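Local atomic coordinates of mediator of RNA polymerase II transcription subunit 18 (Schizosaccharomyces pombe, PDB entry 3C0T), a protein that forms part of the Mediator complex, the coactivator that relays signals from gene-specific regulatory proteins to the basal RNA polymerase II transcription machinery. Residues Leu56-Asn61 with Trp78-Glu83; Trp36-Pro41 with His122-Gln127; Pro29-Glu34 with Asn61-Asp66; Gln51-Leu56 with Glu83-Pro88. All blocks are in the same frame, centred on the assembly; numbering follows the deposited sequence.

How the interactions relate
From the N terminus, strand 27-41 supplies the first segments of two contacts. Interaction 3 brings Pro29-Glu34 against the loop after strand 56-61, and interaction 2 pairs Trp36-Pro41 with strand 118-133, closing the longest loop. Inside that loop, interaction 4 joins the turn at Gln51-Leu56 to Glu83-Pro88, and within it nests interaction 1, the pairing of strands 56-61 and 78-83. Interaction 3 crosses the other three along the chain. Interactions 1 and 2 meet where Leu56 and Leu58 bond to Tyr39 and Val37, placing strands 118-133, 27-41, 56-61 and 78-83 side by side. Interactions 3 and 4 do not touch; their centres are about 26 Å apart.

Interaction 1 of 4, residues Leu56-Asn61 with Trp78-Glu83; sequences LRLCSN and WSMYLE
Arg57 with Tyr81 and Cys59 with Ser79 are hydrogen-bonded pairs of two antiparallel strands running at 153° to each other, each pair closed by two N-H...O bonds, with the non-hydrogen-bonded pair Leu58-Met80 between them. Tyr81 N reaches Arg57 O at 2.7 Å, and Leu58 CA adds a C-H...O contact to Ser79 O at 3.3 Å. On the face carrying Leu58, Ser60, Trp78 and Met80, the indole of Trp78 lies back across the partner strand, its CG anti to the carbonyl carbon (chi1 -68°). Ser60 CB sits over one face, 3.6 Å from the centroid of the Trp78 six-membered ring, while Leu58 CB meets Trp78 CE3 at 3.5 Å. Replacing Trp78 with an alanine would probably take away the ring face that Ser60 CB packs on and the ring atom that Leu58 CB meets, and leave Ser73 O without the indole N-H that bonds to it. Met80 runs alongside Leu58, its CG against Leu58 CD1. Strand 56-61 has strand 27-41 along its other edge, and strand 78-83 passes on to 95-104, within a curled antiparallel sheet consistent with the beta barrel of the CYTH clan. On the other face Arg57 extends towards Glu83, crossing it at about a right angle. Arg57 NE and Glu83 OE1, 3.8 Å apart, make a long salt bridge by charge alone, since the oxygen lies well out of the guanidinium plane. A water instead accepts from Arg57 NE at 2.8 Å. Arg57 NH1 and NH2 bond to the backbone of another protein's chain, and NH2 also to Pro52 O.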
# COMPACT_ATOMS: atom_id res chain seq x y z
N LEU A 56 -13.42 2.39 -4.53
CA LEU A 56 -12.93 1.10 -4.99
C LEU A 56 -11.48 1.24 -5.42
O LEU A 56 -11.16 2.05 -6.29
CB LEU A 56 -13.79 0.62 -6.17
CG LEU A 56 -14.89 -0.42 -5.92
CD1 LEU A 56 -15.24 -0.51 -4.45
CD2 LEU A 56 -16.11 -0.05 -6.75
N ARG A 57 -10.62 0.45 -4.80
CA ARG A 57 -9.19 0.48 -5.09
C ARG A 57 -8.80 -0.80 -5.81
O ARG A 57 -8.79 -1.88 -5.21
CB ARG A 57 -8.44 0.65 -3.77
CG ARG A 57 -8.87 1.92 -3.05
CD ARG A 57 -8.48 1.98 -1.57
NE ARG A 57 -9.08 3.18 -0.96
CZ ARG A 57 -8.65 4.42 -1.19
NH1 ARG A 57 -7.62 4.63 -1.99
NH2 ARG A 57 -9.29 5.45 -0.66
N LEU A 58 -8.51 -0.69 -7.10
CA LEU A 58 -8.15 -1.84 -7.91
C LEU A 58 -6.65 -2.03 -8.03
O LEU A 58 -5.92 -1.10 -8.36
CB LEU A 58 -8.78 -1.71 -9.30
CG LEU A 58 -10.27 -2.02 -9.48
CD1 LEU A 58 -11.03 -1.94 -8.19
CD2 LEU A 58 -10.85 -1.03 -10.49
N CYS A 59 -6.21 -3.26 -7.78
CA CYS A 59 -4.79 -3.56 -7.85
C CYS A 59 -4.48 -4.68 -8.82
O CYS A 59 -5.07 -5.75 -8.76
CB CYS A 59 -4.25 -3.93 -6.47
SG CYS A 59 -2.51 -4.39 -6.50
N SER A 60 -3.55 -4.40 -9.72
CA SER A 60 -3.12 -5.38 -10.69
C SER A 60 -1.62 -5.59 -10.51
O SER A 60 -0.85 -4.63 -10.41
CB SER A 60 -3.39 -4.88 -12.11
OG SER A 60 -2.71 -5.70 -13.04
N ASN A 61 -1.21 -6.85 -10.46
CA ASN A 61 0.20 -7.17 -10.33
C ASN A 61 0.82 -7.06 -11.72
O ASN A 61 0.64 -7.95 -12.56
CB ASN A 61 0.38 -8.58 -9.77
CG ASN A 61 1.83 -8.97 -9.61
OD1 ASN A 61 2.15 -10.05 -9.09
ND2 ASN A 61 2.73 -8.11 -10.07
N TRP A 78 -7.68 -8.42 -11.39
CA TRP A 78 -7.63 -7.28 -10.49
C TRP A 78 -8.13 -7.64 -9.12
O TRP A 78 -9.10 -8.38 -8.99
CB TRP A 78 -8.50 -6.13 -11.00
CG TRP A 78 -8.02 -5.47 -12.25
CD1 TRP A 78 -8.29 -5.86 -13.53
CD2 TRP A 78 -7.22 -4.29 -12.34
NE1 TRP A 78 -7.69 -4.99 -14.41
CE2 TRP A 78 -7.03 -4.02 -13.71
CE3 TRP A 78 -6.63 -3.44 -11.39
CZ2 TRP A 78 -6.28 -2.92 -14.16
CZ3 TRP A 78 -5.89 -2.36 -11.83
CH2 TRP A 78 -5.72 -2.11 -13.21
N SER A 79 -7.46 -7.14 -8.10
CA SER A 79 -7.93 -7.36 -6.74
C SER A 79 -8.66 -6.05 -6.47
O SER A 79 -8.19 -4.97 -6.83
CB SER A 79 -6.76 -7.54 -5.79
OG SER A 79 -6.25 -8.86 -5.89
N MET A 80 -9.83 -6.15 -5.85
CA MET A 80 -10.63 -4.98 -5.57
C MET A 80 -10.69 -4.75 -4.07
O MET A 80 -11.11 -5.62 -3.32
CB MET A 80 -12.01 -5.18 -6.17
CG MET A 80 -12.85 -3.95 -6.28
SD MET A 80 -14.19 -4.27 -7.46
CE MET A 80 -15.12 -5.48 -6.55
N TYR A 81 -10.27 -3.57 -3.64
CA TYR A 81 -10.26 -3.27 -2.22
C TYR A 81 -11.15 -2.13 -1.75
O TYR A 81 -11.42 -1.17 -2.48
CB TYR A 81 -8.85 -2.95 -1.75
CG TYR A 81 -7.86 -4.09 -1.80
CD1 TYR A 81 -7.23 -4.44 -3.00
CD2 TYR A 81 -7.51 -4.78 -0.64
CE1 TYR A 81 -6.27 -5.45 -3.03
CE2 TYR A 81 -6.56 -5.80 -0.67
CZ TYR A 81 -5.94 -6.13 -1.86
OH TYR A 81 -4.99 -7.13 -1.89
N LEU A 82 -11.60 -2.26 -0.51
CA LEU A 82 -12.39 -1.24 0.17
C LEU A 82 -11.62 -1.06 1.47
O LEU A 82 -11.59 -1.95 2.32
CB LEU A 82 -13.81 -1.73 0.46
CG LEU A 82 -14.81 -1.62 -0.69
CD1 LEU A 82 -16.17 -2.13 -0.22
CD2 LEU A 82 -14.92 -0.17 -1.16
N GLU A 83 -10.96 0.09 1.61
CA GLU A 83 -10.18 0.35 2.81
C GLU A 83 -10.83 1.43 3.65
O GLU A 83 -11.05 2.55 3.19
CB GLU A 83 -8.75 0.74 2.41
CG GLU A 83 -8.15 -0.23 1.38
CD GLU A 83 -6.73 0.11 0.98
OE1 GLU A 83 -6.37 1.30 0.96
OE2 GLU A 83 -5.97 -0.84 0.66
O HOH W 1 -11.65 2.40 -0.01

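Interaction 2 of 4, residues Trp36-Pro41 with His122-Gln127; sequences WVVYRP and HEYIIQ
Trp36 and Tyr124 form a hydrogen-bonded antiparallel pair, with Trp36 N giving a nearly straight bond to Tyr124 O at 2.8 Å and Tyr124 N returning one to Trp36 O. Traced outward, Trp36 CB sits over the face of the Tyr124 ring, 3.9 Å from the centroid, and CG lies close to Tyr124 CE2. The rings are nearly parallel, planes at 8°, but slid until they barely overlap, with Tyr124 OH above the indole near its rim. These are neighbouring strands of the curled antiparallel sheet, 27-41 beside 118-133, with 56-61 on the other edge of 27-41. Farther out, Trp36 CD1 and NE1 both meet Ile126 CG1, NE1 at 3.7 Å, and the indole N-H bonds to Glu34 OE1. The six-membered end of the indole packs on Arg57 and Cys59 of strand 56-61, and the ring meets that of Tyr81, planes at about 40°. Tyr124 holds CG between its own backbone N and carbonyl carbon (chi1 52°), and a like torsion in His122 lays its imidazole under Val38, whose CB is 3.6 Å from His122 CE1, over the ring face. His122 NE2 bonds to the backbone of another protein's chain, and Tyr124 and Ile126 pack on apolar side chains of that chain.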
# COMPACT_ATOMS: atom_id res chain seq x y z
N TRP A 36 -2.25 0.54 -9.38
CA TRP A 36 -3.47 0.81 -8.64
C TRP A 36 -4.30 1.88 -9.32
O TRP A 36 -3.76 2.93 -9.70
CB TRP A 36 -3.17 1.30 -7.22
CG TRP A 36 -2.62 0.27 -6.29
CD1 TRP A 36 -1.33 -0.16 -6.21
CD2 TRP A 36 -3.36 -0.47 -5.30
NE1 TRP A 36 -1.21 -1.11 -5.23
CE2 TRP A 36 -2.44 -1.32 -4.65
CE3 TRP A 36 -4.70 -0.49 -4.90
CZ2 TRP A 36 -2.81 -2.19 -3.62
CZ3 TRP A 36 -5.08 -1.36 -3.87
CH2 TRP A 36 -4.13 -2.19 -3.24
N VAL A 37 -5.60 1.63 -9.46
CA VAL A 37 -6.50 2.63 -10.02
C VAL A 37 -7.64 2.73 -9.00
O VAL A 37 -8.19 1.71 -8.56
CB VAL A 37 -7.06 2.21 -11.42
CG1 VAL A 37 -5.95 1.58 -12.25
CG2 VAL A 37 -8.22 1.25 -11.28
N VAL A 38 -7.96 3.95 -8.59
CA VAL A 38 -8.99 4.16 -7.60
C VAL A 38 -10.24 4.79 -8.20
O VAL A 38 -10.15 5.71 -9.01
CB VAL A 38 -8.45 5.04 -6.46
CG1 VAL A 38 -9.50 5.22 -5.38
CG2 VAL A 38 -7.18 4.42 -5.88
N TYR A 39 -11.41 4.29 -7.80
CA TYR A 39 -12.70 4.79 -8.28
C TYR A 39 -13.56 5.27 -7.13
O TYR A 39 -13.64 4.64 -6.08
CB TYR A 39 -13.47 3.71 -9.04
CG TYR A 39 -12.95 3.46 -10.43
CD1 TYR A 39 -11.83 2.67 -10.65
CD2 TYR A 39 -13.58 4.03 -11.54
CE1 TYR A 39 -11.34 2.45 -11.94
CE2 TYR A 39 -13.10 3.82 -12.83
CZ TYR A 39 -11.98 3.03 -13.02
OH TYR A 39 -11.49 2.82 -14.28
N ARG A 40 -14.22 6.40 -7.34
CA ARG A 40 -15.08 6.96 -6.30
C ARG A 40 -16.52 6.96 -6.79
O ARG A 40 -16.77 6.95 -7.99
CB ARG A 40 -14.65 8.39 -6.00
CG ARG A 40 -14.82 9.29 -7.20
CD ARG A 40 -14.34 10.68 -6.93
NE ARG A 40 -14.57 11.50 -8.12
CZ ARG A 40 -14.27 12.79 -8.21
NH1 ARG A 40 -14.52 13.45 -9.34
NH2 ARG A 40 -13.71 13.42 -7.18
N PRO A 41 -17.48 6.96 -5.85
CA PRO A 41 -18.90 6.96 -6.21
C PRO A 41 -19.22 8.14 -7.13
O PRO A 41 -18.73 9.25 -6.91
CB PRO A 41 -19.59 7.07 -4.86
CG PRO A 41 -18.66 6.30 -3.96
CD PRO A 41 -17.31 6.83 -4.39
N HIS A 122 -8.05 8.51 -9.24
CA HIS A 122 -6.61 8.62 -9.48
C HIS A 122 -5.98 7.24 -9.62
O HIS A 122 -6.62 6.22 -9.37
CB HIS A 122 -5.94 9.37 -8.34
CG HIS A 122 -6.19 8.78 -6.99
ND1 HIS A 122 -7.44 8.78 -6.39
CD2 HIS A 122 -5.36 8.15 -6.12
CE1 HIS A 122 -7.36 8.19 -5.22
NE2 HIS A 122 -6.11 7.80 -5.02
N GLU A 123 -4.71 7.22 -10.02
CA GLU A 123 -3.99 5.98 -10.18
C GLU A 123 -2.52 6.18 -9.86
O GLU A 123 -2.00 7.30 -9.94
CB GLU A 123 -4.12 5.45 -11.61
CG GLU A 123 -3.51 6.37 -12.66
CD GLU A 123 -3.57 5.77 -14.05
OE1 GLU A 123 -4.52 5.01 -14.33
OE2 GLU A 123 -2.68 6.06 -14.88
N TYR A 124 -1.85 5.10 -9.48
CA TYR A 124 -0.43 5.17 -9.18
C TYR A 124 0.18 3.78 -9.24
O TYR A 124 -0.52 2.77 -9.40
CB TYR A 124 -0.17 5.79 -7.79
CG TYR A 124 -0.95 5.15 -6.66
CD1 TYR A 124 -2.26 5.53 -6.40
CD2 TYR A 124 -0.37 4.14 -5.89
CE1 TYR A 124 -2.99 4.92 -5.39
CE2 TYR A 124 -1.09 3.52 -4.87
CZ TYR A 124 -2.41 3.91 -4.63
OH TYR A 124 -3.13 3.32 -3.62
N ILE A 125 1.49 3.74 -9.12
CA ILE A 125 2.23 2.50 -9.18
C ILE A 125 3.03 2.30 -7.89
O ILE A 125 3.56 3.26 -7.33
CB ILE A 125 3.19 2.52 -10.40
CG1 ILE A 125 2.37 2.35 -11.68
CG2 ILE A 125 4.26 1.44 -10.26
CD1 ILE A 125 3.18 2.49 -12.96
N ILE A 126 3.07 1.07 -7.41
CA ILE A 126 3.82 0.76 -6.20
C ILE A 126 5.02 -0.11 -6.59
O ILE A 126 4.87 -1.16 -7.24
CB ILE A 126 3.00 -0.02 -5.14
CG1 ILE A 126 1.85 0.85 -4.61
CG2 ILE A 126 3.90 -0.42 -3.97
CD1 ILE A 126 2.30 2.19 -4.04
N GLN A 127 6.19 0.36 -6.20
CA GLN A 127 7.45 -0.30 -6.45
C GLN A 127 8.09 -0.61 -5.10
O GLN A 127 8.23 0.29 -4.27
CB GLN A 127 8.38 0.64 -7.23
CG GLN A 127 9.83 0.18 -7.33
CD GLN A 127 10.79 1.33 -7.64
OE1 GLN A 127 11.66 1.21 -8.49
NE2 GLN A 127 10.63 2.45 -6.94

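Interaction 3 of 4, residues Pro29-Glu34 with Asn61-Asp66; sequences PKTILE and NIESHD
Leu33 and Ile62 meet through their branches, Leu33 CG lying 3.6 Å from Ile62 CG1, with the two side chains slanting across one another. Leu33 gets there by holding CG anti to its backbone N (chi1 -167°), which swings the isobutyl group over the loop. Ile62 answers with CG1 tucked between its own N and carbonyl carbon (chi1 49°) and the chain then extended, and this carries CG1 and CD1 back to Leu33; CG1 also comes to 3.2 Å from Leu33 O. That carbonyl oxygen is shared. Ile62 N reaches Leu33 O at 3.1 Å and Glu63 N reaches it at 3.4 Å, both weak, bent bonds. With an alanine in place of Leu33, Ile62 CG1 and CD1 would probably lose their apolar partner on this strand, leaving the end of Ile62 freer to turn. Ile62 is further enclosed by Trp72 and Ile152. Glu63 leaves its backbone with CG opposite the N, then bends at its second torsion (60°), which returns the carboxylate to strand 27-41. There Thr31 OG1 donates to Glu63 OE1 in a weak bond of 3.3 Å, the side chains crossing at about a right angle. Within the loop, Ser64 OG donates to Asn61 O at 3.2 Å. Glu34 and Asn61 form a non-hydrogen-bonded antiparallel pair, and Glu34 OE1 forms a salt bridge with Arg139. Strand 27-41 has strand 118-133 on one edge and strand 56-61 on the other, and the turn after Asn61 folds back on that second edge of the curled antiparallel sheet.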
# COMPACT_ATOMS: atom_id res chain seq x y z
N PRO A 29 13.47 -11.24 0.22
CA PRO A 29 12.25 -10.53 -0.18
C PRO A 29 11.71 -10.99 -1.52
O PRO A 29 12.32 -11.82 -2.20
CB PRO A 29 12.73 -9.09 -0.25
CG PRO A 29 14.08 -9.26 -0.91
CD PRO A 29 14.67 -10.51 -0.24
N LYS A 30 10.56 -10.46 -1.89
CA LYS A 30 9.97 -10.75 -3.19
C LYS A 30 9.67 -9.37 -3.74
O LYS A 30 9.28 -8.47 -3.00
CB LYS A 30 8.68 -11.59 -3.05
CG LYS A 30 7.41 -10.81 -2.81
CD LYS A 30 6.21 -11.75 -2.74
CE LYS A 30 4.90 -10.99 -2.50
NZ LYS A 30 3.75 -11.90 -2.23
N THR A 31 9.89 -9.17 -5.04
CA THR A 31 9.65 -7.86 -5.61
C THR A 31 8.17 -7.57 -5.66
O THR A 31 7.34 -8.47 -5.74
CB THR A 31 10.20 -7.73 -7.05
OG1 THR A 31 9.48 -8.61 -7.91
CG2 THR A 31 11.66 -8.10 -7.09
N ILE A 32 7.86 -6.29 -5.60
CA ILE A 32 6.49 -5.80 -5.65
C ILE A 32 6.42 -4.73 -6.75
O ILE A 32 7.20 -3.78 -6.75
CB ILE A 32 6.09 -5.10 -4.32
CG1 ILE A 32 6.00 -6.12 -3.18
CG2 ILE A 32 4.79 -4.33 -4.52
CD1 ILE A 32 4.91 -7.18 -3.34
N LEU A 33 5.50 -4.92 -7.69
CA LEU A 33 5.27 -3.92 -8.74
C LEU A 33 3.78 -4.02 -9.05
O LEU A 33 3.34 -4.93 -9.75
CB LEU A 33 6.10 -4.20 -9.99
CG LEU A 33 6.08 -2.98 -10.94
CD1 LEU A 33 6.84 -1.83 -10.29
CD2 LEU A 33 6.72 -3.33 -12.28
N GLU A 34 3.01 -3.08 -8.51
CA GLU A 34 1.56 -3.07 -8.69
C GLU A 34 1.02 -1.79 -9.33
O GLU A 34 1.56 -0.70 -9.12
CB GLU A 34 0.86 -3.25 -7.33
CG GLU A 34 1.42 -4.39 -6.49
CD GLU A 34 0.95 -4.35 -5.04
OE1 GLU A 34 0.75 -3.24 -4.48
OE2 GLU A 34 0.80 -5.44 -4.44
N ASN A 61 -1.21 -6.85 -10.46
CA ASN A 61 0.20 -7.17 -10.33
C ASN A 61 0.82 -7.06 -11.72
O ASN A 61 0.64 -7.95 -12.56
CB ASN A 61 0.38 -8.58 -9.77
CG ASN A 61 1.83 -8.97 -9.61
OD1 ASN A 61 2.15 -10.05 -9.09
ND2 ASN A 61 2.73 -8.11 -10.07
N ILE A 62 1.52 -5.97 -12.00
CA ILE A 62 2.12 -5.79 -13.31
C ILE A 62 3.47 -6.47 -13.43
O ILE A 62 4.09 -6.46 -14.49
CB ILE A 62 2.23 -4.30 -13.70
CG1 ILE A 62 2.86 -3.50 -12.57
CG2 ILE A 62 0.85 -3.77 -14.03
CD1 ILE A 62 2.97 -2.02 -12.88
N GLU A 63 3.92 -7.06 -12.33
CA GLU A 63 5.19 -7.77 -12.31
C GLU A 63 5.07 -8.96 -13.28
O GLU A 63 6.08 -9.48 -13.75
CB GLU A 63 5.47 -8.26 -10.89
CG GLU A 63 6.58 -9.29 -10.74
CD GLU A 63 7.92 -8.81 -11.25
OE1 GLU A 63 8.93 -9.50 -10.99
OE2 GLU A 63 7.98 -7.75 -11.91
N SER A 64 3.83 -9.35 -13.56
CA SER A 64 3.54 -10.46 -14.47
C SER A 64 2.86 -9.97 -15.75
O SER A 64 1.76 -10.42 -16.09
CB SER A 64 2.62 -11.48 -13.77
OG SER A 64 1.34 -10.92 -13.51
N HIS A 65 3.52 -9.05 -16.45
CA HIS A 65 3.00 -8.49 -17.70
C HIS A 65 4.09 -8.07 -18.66
O HIS A 65 5.23 -7.82 -18.26
CB HIS A 65 2.13 -7.26 -17.42
CG HIS A 65 0.71 -7.57 -17.09
ND1 HIS A 65 -0.13 -8.22 -17.97
CD2 HIS A 65 -0.03 -7.32 -15.98
CE1 HIS A 65 -1.32 -8.36 -17.42
NE2 HIS A 65 -1.29 -7.82 -16.21
N ASP A 66 3.74 -8.01 -19.94
CA ASP A 66 4.66 -7.58 -20.98
C ASP A 66 4.44 -6.08 -21.09
O ASP A 66 3.33 -5.64 -21.40
CB ASP A 66 4.32 -8.22 -22.33
CG ASP A 66 4.31 -9.73 -22.28
OD1 ASP A 66 4.09 -10.36 -23.35
OD2 ASP A 66 4.51 -10.30 -21.18

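Interaction 4 of 4, residues Gln51-Leu56 with Glu83-Pro88; sequences QPDSWL and EGNSEP
Asp53 rests on the backbone of Glu83 and Gly84, at the place where a short 3-10 turn, residues 52-54, packs against the loop leaving strand 78-83 of the antiparallel sheet. No direct hydrogen bond crosses this contact. Asp53 CA instead offers a C-H...O contact to Glu83 O at 3.2 Å, with an angle of 145° at the hydrogen, and Asp53 CB touches Gly84 CA at 3.7 Å. The first torsion of Asp53 (chi1 59°) sets CG between the backbone N and the carbonyl carbon, and its carboxylate lies nearly parallel to the Asn85 amide (planes 5° apart) but in a separate plane, the two side chains slanting past each other. Beyond this shell a water bridges the segments. It accepts from Glu83 N at 2.9 Å and lies 3.0 Å from Pro52 O and 2.6 Å from Trp55 O, acceptors that compete for its protons. The two loops are held from outside as well: Gly84 bonds through its backbone to Pro98, and Ser86 to Leu207, the C-terminal residue. Trp55 packs on Val38, Arg40 and Pro41 of strand 27-41, with Pro52 CA 3.3 Å above one face of its indole, and both Pro52 and Trp55 also touch the chain of another protein. The turn itself is closed by bonds of its own, Trp55 N to Pro52 O and Ser54 N to Gln51 O. Gln51 O takes a second donor, Ser54 OG, at 2.8 Å, arriving almost in line with the carbonyl.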
# COMPACT_ATOMS: atom_id res chain seq x y z
N GLN A 51 -16.15 10.60 0.85
CA GLN A 51 -15.74 9.57 1.79
C GLN A 51 -14.93 8.48 1.10
O GLN A 51 -15.48 7.49 0.61
CB GLN A 51 -16.97 8.96 2.47
CG GLN A 51 -17.85 9.97 3.18
CD GLN A 51 -17.15 10.67 4.34
OE1 GLN A 51 -16.09 11.27 4.18
NE2 GLN A 51 -17.75 10.58 5.53
N PRO A 52 -13.60 8.65 1.05
CA PRO A 52 -12.69 7.69 0.41
C PRO A 52 -12.73 6.25 0.91
O PRO A 52 -12.28 5.34 0.21
CB PRO A 52 -11.31 8.35 0.59
CG PRO A 52 -11.49 9.27 1.75
CD PRO A 52 -12.86 9.84 1.51
N ASP A 53 -13.27 6.02 2.10
CA ASP A 53 -13.36 4.66 2.62
C ASP A 53 -14.38 3.83 1.84
O ASP A 53 -14.55 2.63 2.08
CB ASP A 53 -13.74 4.65 4.10
CG ASP A 53 -15.07 5.33 4.37
OD1 ASP A 53 -15.57 5.21 5.51
OD2 ASP A 53 -15.62 5.99 3.46
N SER A 54 -15.08 4.48 0.91
CA SER A 54 -16.08 3.80 0.09
C SER A 54 -15.61 3.73 -1.36
O SER A 54 -16.33 3.24 -2.23
CB SER A 54 -17.42 4.53 0.16
OG SER A 54 -17.36 5.77 -0.53
N TRP A 55 -14.40 4.22 -1.62
CA TRP A 55 -13.85 4.19 -2.97
C TRP A 55 -13.27 2.81 -3.27
O TRP A 55 -12.73 2.13 -2.39
CB TRP A 55 -12.76 5.26 -3.12
CG TRP A 55 -13.26 6.66 -2.92
CD1 TRP A 55 -14.50 7.04 -2.47
CD2 TRP A 55 -12.54 7.88 -3.16
NE1 TRP A 55 -14.59 8.42 -2.41
CE2 TRP A 55 -13.40 8.96 -2.82
CE3 TRP A 55 -11.24 8.17 -3.61
CZ2 TRP A 55 -13.01 10.30 -2.94
CZ3 TRP A 55 -10.85 9.50 -3.73
CH2 TRP A 55 -11.73 10.55 -3.39
N LEU A 56 -13.42 2.39 -4.53
CA LEU A 56 -12.93 1.10 -4.99
C LEU A 56 -11.48 1.24 -5.42
O LEU A 56 -11.16 2.05 -6.29
CB LEU A 56 -13.79 0.62 -6.17
CG LEU A 56 -14.89 -0.42 -5.92
CD1 LEU A 56 -15.24 -0.51 -4.45
CD2 LEU A 56 -16.11 -0.05 -6.75
N GLU A 83 -10.96 0.09 1.61
CA GLU A 83 -10.18 0.35 2.81
C GLU A 83 -10.83 1.43 3.65
O GLU A 83 -11.05 2.55 3.19
CB GLU A 83 -8.75 0.74 2.41
CG GLU A 83 -8.15 -0.23 1.38
CD GLU A 83 -6.73 0.11 0.98
OE1 GLU A 83 -6.37 1.30 0.96
OE2 GLU A 83 -5.97 -0.84 0.66
N GLY A 84 -11.14 1.08 4.89
CA GLY A 84 -11.76 2.03 5.79
C GLY A 84 -10.72 2.88 6.50
O GLY A 84 -9.52 2.71 6.30
N ASN A 85 -11.19 3.82 7.31
CA ASN A 85 -10.31 4.70 8.07
C ASN A 85 -9.82 3.90 9.27
O ASN A 85 -10.55 3.05 9.79
CB ASN A 85 -11.08 5.93 8.53
CG ASN A 85 -11.70 6.70 7.38
OD1 ASN A 85 -12.73 7.35 7.54
ND2 ASN A 85 -11.08 6.64 6.21
N SER A 86 -8.58 4.14 9.69
CA SER A 86 -8.05 3.41 10.84
C SER A 86 -8.77 3.88 12.09
O SER A 86 -9.32 4.98 12.12
CB SER A 86 -6.54 3.65 10.97
OG SER A 86 -6.23 5.03 10.94
N GLU A 87 -8.77 3.05 13.12
CA GLU A 87 -9.43 3.40 14.37
C GLU A 87 -8.64 4.44 15.15
O GLU A 87 -7.42 4.41 15.19
CB GLU A 87 -9.63 2.15 15.22
CG GLU A 87 -10.50 1.10 14.56
CD GLU A 87 -10.50 -0.21 15.32
OE1 GLU A 87 -11.12 -1.19 14.84
OE2 GLU A 87 -9.88 -0.25 16.41
N PRO A 88 -9.35 5.40 15.78
CA PRO A 88 -8.70 6.45 16.56
C PRO A 88 -8.47 5.99 18.00
O PRO A 88 -8.87 4.88 18.37
CB PRO A 88 -9.71 7.59 16.49
CG PRO A 88 -11.01 6.83 16.58
CD PRO A 88 -10.79 5.66 15.63
O HOH W 1 -11.65 2.40 -0.01